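Local coordinates for protein succinate--CoA ligase subunit alpha (PDB 6MEL) that belongs to the succinate--CoA ligase alpha-subunit family, pairing a Rossmann-like CoA-binding domain with a CoA-ligase domain in a complex with a second protein chain, at residues Leu70-Ala75 / Val94-His99; Ile120-Pro125 / Pro182-Ala187; Glu194-Asp199 / Asn225-Val230; Pro229-Ile234 / Glu282-Ile287. All blocks are in the same frame, centred on the assembly; numbering follows the deposited sequence.

Interaction 1 of 4, residues Leu70-Ala75 / Val94-His99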
loop_
_atom_site.group_PDB
_atom_site.type_symbol
_atom_site.label_atom_id
_atom_site.label_comp_id
_atom_site.label_asym_id
_atom_site.label_seq_id
_atom_site.Cartn_x
_atom_site.Cartn_y
_atom_site.Cartn_z
ATOM N N LEU A 70 -4.687 -12.765 -18.565
ATOM C CA LEU A 70 -3.598 -12.671 -17.582
ATOM C C LEU A 70 -2.746 -11.458 -17.975
ATOM O O LEU A 70 -2.179 -11.407 -19.103
ATOM C CB LEU A 70 -2.798 -13.972 -17.611
ATOM C CG LEU A 70 -1.504 -14.003 -16.787
ATOM C CD1 LEU A 70 -1.738 -13.724 -15.320
ATOM C CD2 LEU A 70 -0.862 -15.370 -16.919
ATOM N N ILE A 71 -2.676 -10.472 -17.076
ATOM C CA ILE A 71 -2.172 -9.132 -17.412
ATOM C C ILE A 71 -0.839 -8.853 -16.716
ATOM O O ILE A 71 -0.759 -8.803 -15.467
ATOM C CB ILE A 71 -3.222 -8.075 -17.060
ATOM C CG1 ILE A 71 -4.540 -8.356 -17.794
ATOM C CG2 ILE A 71 -2.671 -6.680 -17.317
ATOM C CD1 ILE A 71 -5.598 -7.317 -17.619
ATOM N N PHE A 72 0.199 -8.615 -17.527
ATOM C CA PHE A 72 1.576 -8.360 -17.075
ATOM C C PHE A 72 2.067 -6.960 -17.460
ATOM O O PHE A 72 3.233 -6.655 -17.218
ATOM C CB PHE A 72 2.580 -9.333 -17.705
ATOM C CG PHE A 72 2.559 -10.717 -17.101
ATOM C CD1 PHE A 72 3.159 -10.948 -15.869
ATOM C CD2 PHE A 72 1.969 -11.786 -17.767
ATOM C CE1 PHE A 72 3.154 -12.221 -15.299
ATOM C CE2 PHE A 72 1.964 -13.062 -17.194
ATOM C CZ PHE A 72 2.540 -13.270 -15.962
ATOM N N VAL A 73 1.184 -6.097 -17.982
ATOM C CA VAL A 73 1.618 -4.821 -18.518
ATOM C C VAL A 73 2.124 -3.927 -17.383
ATOM O O VAL A 73 1.762 -4.093 -16.222
ATOM C CB VAL A 73 0.509 -4.106 -19.296
ATOM C CG1 VAL A 73 -0.025 -4.967 -20.432
ATOM C CG2 VAL A 73 -0.597 -3.617 -18.338
ATOM N N PRO A 74 2.985 -2.945 -17.700
ATOM C CA PRO A 74 3.517 -2.056 -16.683
ATOM C C PRO A 74 2.404 -1.243 -16.000
ATOM O O PRO A 74 1.306 -1.111 -16.507
ATOM C CB PRO A 74 4.434 -1.099 -17.475
ATOM C CG PRO A 74 4.704 -1.809 -18.820
ATOM C CD PRO A 74 3.445 -2.606 -19.070
ATOM N N ALA A 75 2.746 -0.697 -14.843
ATOM C CA ALA A 75 1.834 -0.028 -13.954
ATOM C C ALA A 75 1.078 1.106 -14.661
ATOM O O ALA A 75 -0.124 1.285 -14.396
ATOM C CB ALA A 75 2.612 0.479 -12.767
ATOM N N VAL A 94 -6.802 -11.418 -14.540
ATOM C CA VAL A 94 -5.867 -11.629 -13.492
ATOM C C VAL A 94 -4.725 -10.629 -13.669
ATOM O O VAL A 94 -4.000 -10.668 -14.667
ATOM C CB VAL A 94 -5.368 -13.087 -13.515
ATOM C CG1 VAL A 94 -4.391 -13.341 -12.397
ATOM C CG2 VAL A 94 -6.510 -14.085 -13.454
ATOM N N VAL A 95 -4.549 -9.724 -12.707
ATOM C CA VAL A 95 -3.632 -8.598 -12.914
ATOM C C VAL A 95 -2.466 -8.722 -11.917
ATOM O O VAL A 95 -2.658 -8.515 -10.734
ATOM C CB VAL A 95 -4.345 -7.236 -12.753
ATOM C CG1 VAL A 95 -3.403 -6.086 -13.040
ATOM C CG2 VAL A 95 -5.605 -7.131 -13.592
ATOM N N ILE A 96 -1.267 -8.969 -12.426
ATOM C CA ILE A 96 -0.103 -9.241 -11.603
ATOM C C ILE A 96 0.547 -7.958 -11.092
ATOM O O ILE A 96 0.958 -7.916 -9.926
ATOM C CB ILE A 96 0.922 -10.079 -12.387
ATOM C CG1 ILE A 96 0.304 -11.390 -12.893
ATOM C CG2 ILE A 96 2.175 -10.315 -11.562
ATOM C CD1 ILE A 96 -0.387 -12.222 -11.832
ATOM N N THR A 97 0.650 -6.951 -11.965
ATOM C CA THR A 97 1.548 -5.809 -11.825
ATOM C C THR A 97 1.254 -5.015 -10.541
ATOM O O THR A 97 0.095 -4.826 -10.142
ATOM C CB THR A 97 1.370 -4.886 -13.035
ATOM O OG1 THR A 97 1.513 -5.732 -14.182
ATOM C CG2 THR A 97 2.332 -3.719 -13.083
ATOM N N GLU A 98 2.342 -4.591 -9.895
ATOM C CA GLU A 98 2.342 -3.728 -8.722
ATOM C C GLU A 98 2.521 -2.258 -9.167
ATOM O O GLU A 98 2.990 -1.994 -10.258
ATOM C CB GLU A 98 3.483 -4.140 -7.775
ATOM C CG GLU A 98 3.446 -3.400 -6.420
ATOM C CD GLU A 98 4.269 -4.019 -5.274
ATOM O OE1 GLU A 98 5.263 -4.692 -5.639
ATOM O OE2 GLU A 98 3.896 -3.843 -4.020
ATOM N N HIS A 99 2.159 -1.327 -8.276
ATOM C CA HIS A 99 2.373 0.131 -8.378
ATOM C C HIS A 99 1.387 0.781 -9.349
ATOM O O HIS A 99 1.664 1.866 -9.875
ATOM C CB HIS A 99 3.854 0.486 -8.668
ATOM C CG HIS A 99 4.816 -0.080 -7.690
ATOM N ND1 HIS A 99 4.668 0.103 -6.309
ATOM C CD2 HIS A 99 5.890 -0.890 -7.861
ATOM C CE1 HIS A 99 5.645 -0.518 -5.677
ATOM N NE2 HIS A 99 6.379 -1.176 -6.603
#
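Thr-97 and Val-73 meet where two neighbouring parallel strands have just ended, and the hydroxyl OG1 of Thr-97 donates to the carbonyl O of Val-73 across 2.6 Å. The donor stands 26° off the plane of the carbonyl. With OG1 anti to the carbonyl carbon (chi1 -52°), the methyl CG2 comes to lie 3.5 Å from the backbone N of Ala-75. The methyl CB of Ala-75 in turn sits against the backbone of the other loop, 3.3 Å from the O of His-99.

Behind this junction the strands themselves are joined by regular parallel pairing. Ile-71 serves both ways: its N donates to Val-94 O at 2.8 Å, and its O accepts from Ile-96 N at 3.1 Å, a nearly straight bond. On one face of the sheet CD1 of Ile-71 lies alongside CG2 of Val-95. On the other, CD1 of Leu-70 reaches CG1 of Val-94 and, at 3.9 Å, CG1 of Ile-96; that same CG1 also meets CE1 of the Phe-72 ring, 3.8 Å away.

Farther out, helix 78-87 packs on the face of Val-95, with Val-78 and Val-82 touching it, while Ile-137 lies against both Phe-72 and Ile-96. Strand 10-14 continues the sheet beyond Leu-70, and strand 118-120 does so beyond Val-95. Strand 68-71, helix 78-87 and strand 92-95 thus form a beta-alpha-beta crossover whose strand ends open into adjacent loops, the classic unit of a Rossmann-like domain.

Interaction 2 of 4, residues Ile120-Pro125 / Pro182-Ala187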
loop_
_atom_site.group_PDB
_atom_site.type_symbol
_atom_site.label_atom_id
_atom_site.label_comp_id
_atom_site.label_asym_id
_atom_site.label_seq_id
_atom_site.Cartn_x
_atom_site.Cartn_y
_atom_site.Cartn_z
ATOM N N ILE A 120 -8.932 -10.296 -10.539
ATOM C CA ILE A 120 -8.067 -10.800 -9.484
ATOM C C ILE A 120 -6.805 -9.954 -9.513
ATOM O O ILE A 120 -6.103 -9.914 -10.496
ATOM C CB ILE A 120 -7.753 -12.294 -9.671
ATOM C CG1 ILE A 120 -9.023 -13.139 -9.513
ATOM C CG2 ILE A 120 -6.647 -12.757 -8.754
ATOM C CD1 ILE A 120 -8.857 -14.586 -9.947
ATOM N N GLY A 121 -6.580 -9.243 -8.419
ATOM C CA GLY A 121 -5.462 -8.321 -8.294
ATOM C C GLY A 121 -5.980 -6.890 -8.214
ATOM O O GLY A 121 -7.139 -6.659 -7.828
ATOM N N PRO A 122 -5.165 -5.867 -8.503
ATOM C CA PRO A 122 -3.809 -6.005 -8.988
ATOM C C PRO A 122 -2.818 -6.270 -7.860
ATOM O O PRO A 122 -3.232 -6.479 -6.728
ATOM C CB PRO A 122 -3.567 -4.641 -9.651
ATOM C CG PRO A 122 -4.332 -3.678 -8.784
ATOM C CD PRO A 122 -5.574 -4.447 -8.381
ATOM N N ASN A 123 -1.522 -6.282 -8.196
ATOM C CA ASN A 123 -0.433 -6.456 -7.214
ATOM C C ASN A 123 -0.615 -7.810 -6.508
ATOM O O ASN A 123 -0.742 -7.903 -5.262
ATOM C CB ASN A 123 -0.393 -5.330 -6.169
ATOM C CG ASN A 123 0.842 -5.404 -5.299
ATOM O OD1 ASN A 123 1.746 -6.170 -5.606
ATOM N ND2 ASN A 123 0.877 -4.644 -4.211
ATOM N N CYS A 124 -0.651 -8.872 -7.314
ATOM C CA CYS A 124 -0.911 -10.197 -6.811
ATOM C C CYS A 124 -0.125 -11.206 -7.636
ATOM O O CYS A 124 0.330 -10.922 -8.760
ATOM C CB CYS A 124 -2.402 -10.532 -6.831
ATOM S SG CYS A 124 -3.069 -11.001 -8.455
ATOM N N PRO A 125 0.041 -12.432 -7.111
ATOM C CA PRO A 125 0.753 -13.462 -7.870
ATOM C C PRO A 125 -0.150 -14.264 -8.812
ATOM O O PRO A 125 0.382 -15.046 -9.593
ATOM C CB PRO A 125 1.339 -14.323 -6.748
ATOM C CG PRO A 125 0.252 -14.249 -5.689
ATOM C CD PRO A 125 -0.161 -12.800 -5.705
ATOM N N PRO A 182 -4.948 -1.052 -2.311
ATOM C CA PRO A 182 -6.108 -0.578 -1.574
ATOM C C PRO A 182 -7.436 -0.879 -2.275
ATOM O O PRO A 182 -8.441 -1.103 -1.612
ATOM C CB PRO A 182 -5.905 0.948 -1.471
ATOM C CG PRO A 182 -4.517 1.248 -2.014
ATOM C CD PRO A 182 -4.099 0.038 -2.803
ATOM N N ILE A 183 -7.419 -0.873 -3.602
ATOM C CA ILE A 183 -8.565 -1.381 -4.386
ATOM C C ILE A 183 -8.135 -2.655 -5.131
ATOM O O ILE A 183 -7.175 -2.614 -5.900
ATOM C CB ILE A 183 -9.054 -0.327 -5.378
ATOM C CG1 ILE A 183 -9.461 0.987 -4.715
ATOM C CG2 ILE A 183 -10.161 -0.882 -6.259
ATOM C CD1 ILE A 183 -9.837 2.058 -5.747
ATOM N N ILE A 184 -8.880 -3.742 -4.918
ATOM C CA ILE A 184 -8.659 -5.000 -5.550
ATOM C C ILE A 184 -9.999 -5.481 -6.084
ATOM O O ILE A 184 -10.995 -4.783 -5.988
ATOM C CB ILE A 184 -8.028 -6.004 -4.563
ATOM C CG1 ILE A 184 -8.859 -6.161 -3.289
ATOM C CG2 ILE A 184 -6.579 -5.625 -4.235
ATOM C CD1 ILE A 184 -8.466 -7.356 -2.462
ATOM N N GLY A 185 -9.996 -6.661 -6.694
ATOM C CA GLY A 185 -11.182 -7.206 -7.292
ATOM C C GLY A 185 -11.873 -8.187 -6.370
ATOM O O GLY A 185 -12.290 -7.822 -5.252
ATOM N N LEU A 186 -12.025 -9.422 -6.842
ATOM C CA LEU A 186 -12.592 -10.471 -6.025
ATOM C C LEU A 186 -11.802 -10.568 -4.706
ATOM O O LEU A 186 -10.557 -10.490 -4.677
ATOM C CB LEU A 186 -12.516 -11.805 -6.768
ATOM C CG LEU A 186 -13.329 -11.938 -8.048
ATOM C CD1 LEU A 186 -13.053 -13.274 -8.710
ATOM C CD2 LEU A 186 -14.814 -11.776 -7.796
ATOM N N ALA A 187 -12.522 -10.756 -3.601
ATOM C CA ALA A 187 -11.879 -10.891 -2.297
ATOM C C ALA A 187 -12.493 -12.059 -1.499
ATOM O O ALA A 187 -12.932 -13.028 -2.063
ATOM C CB ALA A 187 -11.980 -9.566 -1.592
HETATM O O HOH W 1 -8.638 -9.347 -6.263
#
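Pro-122 lays its ring atom CD over the backbone of loop 182-187, 3.5 Å from the O of Ile-183, and more loosely against the branch CG2 of Ile-184. The loop it belongs to leaves strand 118-120, the last strand of the Rossmann-like sheet within this chain, and here meets the loop leading into helix 188-197 of the CoA-ligase region. A cis peptide bond precedes Pro-122. The carbonyl O of Gly-121 faces the partner backbone, where it takes a weak bond from Gly-185 N at 3.1 Å and a CH...O contact from Ile-184 CA at 3.2 Å.

At the strand end of the contact, the side chains of Ile-120 and Leu-186 pass at a slant, touching CG1 to CD1 at 4.1 Å, a light apolar touch. Ile-184 leads its longer branch CG1 away between its own backbone N and carbonyl carbon (chi1 55°), while CG2 stays near Gly-121 O. Helix 102-115 flanks this meeting of loops: Met-105 touches Pro-122, and Lys-109 binds the O of Ile-184. Between the two backbones a water accepts from Gly-121 N at 3.0 Å and lies 2.7 Å from Leu-186 O.

Interaction 3 of 4, residues Glu194-Asp199 / Asn225-Val230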
loop_
_atom_site.group_PDB
_atom_site.type_symbol
_atom_site.label_atom_id
_atom_site.label_comp_id
_atom_site.label_asym_id
_atom_site.label_seq_id
_atom_site.Cartn_x
_atom_site.Cartn_y
_atom_site.Cartn_z
ATOM N N GLU A 194 -17.523 -19.232 -3.637
ATOM C CA GLU A 194 -17.101 -20.221 -4.647
ATOM C C GLU A 194 -16.629 -21.515 -3.973
ATOM O O GLU A 194 -16.976 -22.595 -4.432
ATOM C CB GLU A 194 -15.986 -19.673 -5.535
ATOM C CG GLU A 194 -16.489 -18.622 -6.498
ATOM C CD GLU A 194 -17.221 -19.172 -7.717
ATOM O OE1 GLU A 194 -17.106 -20.392 -8.036
ATOM O OE2 GLU A 194 -17.854 -18.368 -8.363
ATOM N N PHE A 195 -15.803 -21.394 -2.932
ATOM C CA PHE A 195 -15.206 -22.565 -2.256
ATOM C C PHE A 195 -16.292 -23.385 -1.529
ATOM O O PHE A 195 -16.220 -24.597 -1.453
ATOM C CB PHE A 195 -14.089 -22.165 -1.290
ATOM C CG PHE A 195 -12.749 -21.878 -1.933
ATOM C CD1 PHE A 195 -12.139 -22.815 -2.756
ATOM C CD2 PHE A 195 -12.103 -20.680 -1.729
ATOM C CE1 PHE A 195 -10.913 -22.556 -3.344
ATOM C CE2 PHE A 195 -10.869 -20.429 -2.312
ATOM C CZ PHE A 195 -10.286 -21.355 -3.130
ATOM N N GLN A 196 -17.295 -22.709 -0.998
ATOM C CA GLN A 196 -18.388 -23.354 -0.297
ATOM C C GLN A 196 -19.162 -24.244 -1.287
ATOM O O GLN A 196 -19.577 -25.317 -0.929
ATOM C CB GLN A 196 -19.293 -22.291 0.330
ATOM C CG GLN A 196 -20.545 -22.832 1.029
ATOM C CD GLN A 196 -20.187 -23.645 2.250
ATOM O OE1 GLN A 196 -19.368 -23.245 3.071
ATOM N NE2 GLN A 196 -20.780 -24.821 2.371
ATOM N N LYS A 197 -19.305 -23.793 -2.531
ATOM C CA LYS A 197 -19.987 -24.557 -3.603
ATOM C C LYS A 197 -19.082 -25.614 -4.256
ATOM O O LYS A 197 -19.567 -26.362 -5.028
ATOM C CB LYS A 197 -20.424 -23.630 -4.742
ATOM C CG LYS A 197 -21.483 -22.592 -4.387
ATOM C CD LYS A 197 -22.045 -21.922 -5.625
ATOM C CE LYS A 197 -21.402 -20.588 -5.928
ATOM N NZ LYS A 197 -22.115 -19.507 -5.200
ATOM N N ASP A 198 -17.761 -25.584 -4.039
ATOM C CA ASP A 198 -16.825 -26.501 -4.666
ATOM C C ASP A 198 -16.718 -27.743 -3.772
ATOM O O ASP A 198 -16.171 -27.690 -2.637
ATOM C CB ASP A 198 -15.450 -25.836 -4.870
ATOM C CG ASP A 198 -14.362 -26.826 -5.246
ATOM O OD1 ASP A 198 -14.745 -27.854 -5.781
ATOM O OD2 ASP A 198 -13.147 -26.565 -4.988
ATOM N N ASP A 199 -17.227 -28.872 -4.277
ATOM C CA ASP A 199 -17.226 -30.135 -3.526
ATOM C C ASP A 199 -15.804 -30.630 -3.237
ATOM O O ASP A 199 -15.636 -31.293 -2.291
ATOM C CB ASP A 199 -18.002 -31.241 -4.248
ATOM C CG ASP A 199 -19.504 -31.050 -4.220
ATOM O OD1 ASP A 199 -19.974 -30.154 -3.490
ATOM O OD2 ASP A 199 -20.195 -31.787 -4.954
ATOM N N ASN A 225 -22.825 -17.533 6.245
ATOM C CA ASN A 225 -22.969 -18.110 4.898
ATOM C C ASN A 225 -22.053 -19.303 4.631
ATOM O O ASN A 225 -22.270 -19.989 3.662
ATOM C CB ASN A 225 -22.720 -17.069 3.809
ATOM C CG ASN A 225 -23.710 -15.937 3.887
ATOM O OD1 ASN A 225 -24.800 -16.047 3.356
ATOM N ND2 ASN A 225 -23.374 -14.877 4.594
ATOM N N ILE A 226 -20.980 -19.477 5.401
ATOM C CA ILE A 226 -19.939 -20.424 5.042
ATOM C C ILE A 226 -19.870 -21.475 6.150
ATOM O O ILE A 226 -19.417 -21.178 7.254
ATOM C CB ILE A 226 -18.587 -19.695 4.869
ATOM C CG1 ILE A 226 -18.691 -18.520 3.893
ATOM C CG2 ILE A 226 -17.490 -20.654 4.454
ATOM C CD1 ILE A 226 -18.894 -18.936 2.454
ATOM N N SER A 227 -20.222 -22.721 5.838
ATOM C CA SER A 227 -20.204 -23.764 6.868
ATOM C C SER A 227 -18.899 -24.577 6.826
ATOM O O SER A 227 -18.562 -25.267 7.774
ATOM C CB SER A 227 -21.435 -24.642 6.720
ATOM O OG SER A 227 -21.380 -25.308 5.478
ATOM N N LYS A 228 -18.157 -24.524 5.718
ATOM C CA LYS A 228 -16.823 -25.126 5.699
ATOM C C LYS A 228 -15.912 -24.375 6.658
ATOM O O LYS A 228 -16.036 -23.159 6.834
ATOM C CB LYS A 228 -16.240 -25.152 4.283
ATOM C CG LYS A 228 -17.082 -26.009 3.351
ATOM C CD LYS A 228 -16.545 -26.228 1.966
ATOM C CE LYS A 228 -17.525 -27.045 1.130
ATOM N NZ LYS A 228 -17.147 -27.026 -0.311
ATOM N N PRO A 229 -15.013 -25.096 7.365
ATOM C CA PRO A 229 -14.074 -24.466 8.284
ATOM C C PRO A 229 -13.121 -23.495 7.578
ATOM O O PRO A 229 -12.639 -23.788 6.472
ATOM C CB PRO A 229 -13.237 -25.602 8.888
ATOM C CG PRO A 229 -13.893 -26.877 8.418
ATOM C CD PRO A 229 -14.874 -26.551 7.319
ATOM N N VAL A 230 -12.819 -22.398 8.273
ATOM C CA VAL A 230 -11.959 -21.360 7.813
ATOM C C VAL A 230 -10.843 -21.125 8.831
ATOM O O VAL A 230 -11.120 -20.943 10.041
ATOM C CB VAL A 230 -12.738 -20.065 7.579
ATOM C CG1 VAL A 230 -11.791 -18.949 7.174
ATOM C CG2 VAL A 230 -13.826 -20.269 6.541
HETATM O O HOH W 2 -19.456 -28.118 -1.547
#
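Gln-196 and Lys-228 exchange grips: each side chain reaches over to polar backbone atoms of the other segment, and the two chains cross on the way. Among the hydrogen bonds made by the amide, OE1 of Gln-196 accepts twice. Lys-228 N approaches at 3.2 Å along a lone pair, almost perfectly straight at 175°, whereas Ser-227 N comes from above the amide plane at 2.9 Å. The amide's other end, NE2, makes a weak bond to Ser-227 OG. Since the chain is bent at chi2 (66°), the amide is brought round to these two consecutive N-H groups, and the bonds at both ends restrain its rotation.

The ammonium group supplies the second set. Extended beyond CG, Lys-228 carries NZ to the C-terminal end of helix 188-197, where it donates to Phe-195 O at 2.8 Å, in the carbonyl plane, and to Gln-196 O at 3.0 Å from above the plane. Thr-201 O and a water that also bonds OD1 of Asp-199 lie within bonding reach as well, so the three protons are shared among at least four partners. A positive charge placed here would probably be favoured by the negative end of the helix dipole.

Apolar contact is slight: CD1 of Ile-226 lies 4.0 Å from CB of Gln-196, and its CG2 lies 3.5 Å from OE1 of Gln-196. Beside the contact, Asp-198 turns its carboxylate to Thr-201 and the N of Ser-2. Together these groups tie the end of helix 188-197 to the loop between helix 214-225 and strand 230-235, a lysine amine gathered by carbonyls at the C-terminal end of a helix, within the alpha/beta CoA-ligase region.

Interaction 4 of 4, residues Pro229-Ile234 / Glu282-Ile287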
loop_
_atom_site.group_PDB
_atom_site.type_symbol
_atom_site.label_atom_id
_atom_site.label_comp_id
_atom_site.label_asym_id
_atom_site.label_seq_id
_atom_site.Cartn_x
_atom_site.Cartn_y
_atom_site.Cartn_z
ATOM N N PRO A 229 -15.013 -25.096 7.365
ATOM C CA PRO A 229 -14.074 -24.466 8.284
ATOM C C PRO A 229 -13.121 -23.495 7.578
ATOM O O PRO A 229 -12.639 -23.788 6.472
ATOM C CB PRO A 229 -13.237 -25.602 8.888
ATOM C CG PRO A 229 -13.893 -26.877 8.418
ATOM C CD PRO A 229 -14.874 -26.551 7.319
ATOM N N VAL A 230 -12.819 -22.398 8.273
ATOM C CA VAL A 230 -11.959 -21.360 7.813
ATOM C C VAL A 230 -10.843 -21.125 8.831
ATOM O O VAL A 230 -11.120 -20.943 10.041
ATOM C CB VAL A 230 -12.738 -20.065 7.579
ATOM C CG1 VAL A 230 -11.791 -18.949 7.174
ATOM C CG2 VAL A 230 -13.826 -20.269 6.541
ATOM N N VAL A 231 -9.598 -21.117 8.330
ATOM C CA VAL A 231 -8.424 -20.769 9.074
ATOM C C VAL A 231 -7.991 -19.397 8.576
ATOM O O VAL A 231 -7.916 -19.211 7.365
ATOM C CB VAL A 231 -7.309 -21.796 8.853
ATOM C CG1 VAL A 231 -5.968 -21.338 9.432
ATOM C CG2 VAL A 231 -7.675 -23.159 9.410
ATOM N N ALA A 232 -7.627 -18.495 9.496
ATOM C CA ALA A 232 -7.167 -17.143 9.151
ATOM C C ALA A 232 -5.837 -16.845 9.815
ATOM O O ALA A 232 -5.601 -17.180 10.989
ATOM C CB ALA A 232 -8.165 -16.083 9.508
ATOM N N PHE A 233 -4.957 -16.225 9.020
ATOM C CA PHE A 233 -3.767 -15.574 9.527
ATOM C C PHE A 233 -3.774 -14.143 8.973
ATOM O O PHE A 233 -3.889 -13.964 7.772
ATOM C CB PHE A 233 -2.465 -16.287 9.129
ATOM C CG PHE A 233 -1.237 -15.504 9.556
ATOM C CD1 PHE A 233 -0.832 -15.484 10.884
ATOM C CD2 PHE A 233 -0.571 -14.676 8.681
ATOM C CE1 PHE A 233 0.240 -14.710 11.302
ATOM C CE2 PHE A 233 0.490 -13.887 9.098
ATOM C CZ PHE A 233 0.887 -13.897 10.412
ATOM N N ILE A 234 -3.629 -13.159 9.856
ATOM C CA ILE A 234 -3.651 -11.769 9.520
ATOM C C ILE A 234 -2.273 -11.215 9.846
ATOM O O ILE A 234 -1.952 -11.071 10.988
ATOM C CB ILE A 234 -4.736 -10.975 10.288
ATOM C CG1 ILE A 234 -6.127 -11.610 10.183
ATOM C CG2 ILE A 234 -4.756 -9.523 9.796
ATOM C CD1 ILE A 234 -6.627 -11.822 8.749
ATOM N N GLU A 282 -0.584 -26.700 10.765
ATOM C CA GLU A 282 -1.007 -27.396 11.955
ATOM C C GLU A 282 -2.493 -27.148 12.217
ATOM O O GLU A 282 -3.181 -28.057 12.686
ATOM C CB GLU A 282 -0.191 -26.975 13.164
ATOM C CG GLU A 282 1.211 -27.564 13.175
ATOM C CD GLU A 282 1.911 -27.360 14.522
ATOM O OE1 GLU A 282 1.208 -27.058 15.505
ATOM O OE2 GLU A 282 3.150 -27.423 14.570
ATOM N N GLU A 283 -2.987 -25.930 11.929
ATOM C CA GLU A 283 -4.390 -25.638 12.198
ATOM C C GLU A 283 -5.272 -26.491 11.290
ATOM O O GLU A 283 -6.304 -27.032 11.717
ATOM C CB GLU A 283 -4.721 -24.155 12.031
ATOM C CG GLU A 283 -6.019 -23.750 12.673
ATOM C CD GLU A 283 -6.017 -23.768 14.198
ATOM O OE1 GLU A 283 -4.954 -23.990 14.787
ATOM O OE2 GLU A 283 -7.088 -23.613 14.767
ATOM N N ILE A 284 -4.876 -26.614 10.030
ATOM C CA ILE A 284 -5.597 -27.463 9.112
ATOM C C ILE A 284 -5.619 -28.929 9.615
ATOM O O ILE A 284 -6.655 -29.602 9.509
ATOM C CB ILE A 284 -5.015 -27.324 7.697
ATOM C CG1 ILE A 284 -5.447 -25.999 7.024
ATOM C CG2 ILE A 284 -5.361 -28.518 6.839
ATOM C CD1 ILE A 284 -6.915 -25.861 6.737
ATOM N N GLN A 285 -4.499 -29.439 10.117
ATOM C CA GLN A 285 -4.439 -30.803 10.703
ATOM C C GLN A 285 -5.389 -30.941 11.902
ATOM O O GLN A 285 -6.069 -31.932 12.004
ATOM C CB GLN A 285 -3.051 -31.139 11.214
ATOM C CG GLN A 285 -2.018 -31.228 10.113
ATOM C CD GLN A 285 -0.728 -31.658 10.756
ATOM O OE1 GLN A 285 0.162 -30.855 11.011
ATOM N NE2 GLN A 285 -0.696 -32.920 11.147
ATOM N N LYS A 286 -5.451 -29.936 12.774
ATOM C CA LYS A 286 -6.417 -29.960 13.858
ATOM C C LYS A 286 -7.828 -30.147 13.324
ATOM O O LYS A 286 -8.639 -30.855 13.933
ATOM C CB LYS A 286 -6.446 -28.662 14.657
ATOM C CG LYS A 286 -5.342 -28.495 15.685
ATOM C CD LYS A 286 -5.734 -27.419 16.696
ATOM C CE LYS A 286 -4.553 -26.647 17.256
ATOM N NZ LYS A 286 -4.892 -25.202 17.425
ATOM N N ILE A 287 -8.149 -29.420 12.244
ATOM C CA ILE A 287 -9.496 -29.385 11.762
ATOM C C ILE A 287 -9.818 -30.702 11.056
ATOM O O ILE A 287 -10.844 -31.287 11.312
ATOM C CB ILE A 287 -9.731 -28.163 10.851
ATOM C CG1 ILE A 287 -9.771 -26.854 11.649
ATOM C CG2 ILE A 287 -10.984 -28.332 10.009
ATOM C CD1 ILE A 287 -9.486 -25.645 10.796
#
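Val-231 is the bump of this contact, a forked side chain pushed from strand 230-235 toward a shallow hollow on helix 280-288. The hollow is made by Glu-283, Ile-284 and Ile-287, residues about one turn or less apart on the same side of the helix. With CG2 anti to the carbonyl carbon and CG1 anti to the backbone N (chi1 170°), the valine presents both methyls. CG2 enters deepest: it touches CG of Glu-283 at 3.7 Å, CD1 of Ile-284 at 3.9 Å and CD1 of Ile-287 at 3.4 Å, the last tighter than usual for two carbons. CG1 also rests on CB and CG of Glu-283, whose bent chain sends the carboxylate on to a salt bridge with NZ of Lys-286.

Ile-287 is divided between two partners. Its side chain runs past that of Val-231 in the opposite sense, and its branch CG2 meets CG of the Pro-229 ring at 3.6 Å, just before the strand begins. The segments 230-234 and 282-287 run nearly antiparallel, 161° between directions, with axes 9.3 Å apart at closest approach. Helix 280-288 lies along one face of the CoA-ligase sheet, Ile-284 also touching Ala-203 and Val-205 of strand 203-209, while Ala-232 and Ile-234 pack against helix 259-268.

In the fold
Following the chain from its N terminus, interaction 1 closes the crossover through helix 78-87 between adjacent strands of the Rossmann-like sheet. Interaction 2 comes next, drawing the loop after that sheet's last strand to the loop before helix 188-197 and so linking the two halves of the chain. The first two touch, as Val-95 N lies 2.7 Å from Ile-120 O. Interaction 3 closes the excursion through strand 203-209 and helix 214-225, and interaction 4 brings in the C-terminal helix; these two share Pro-229 and Val-230. None nests within another. Interactions 1 and 4 are farthest apart, with centres about 30 Å from each other.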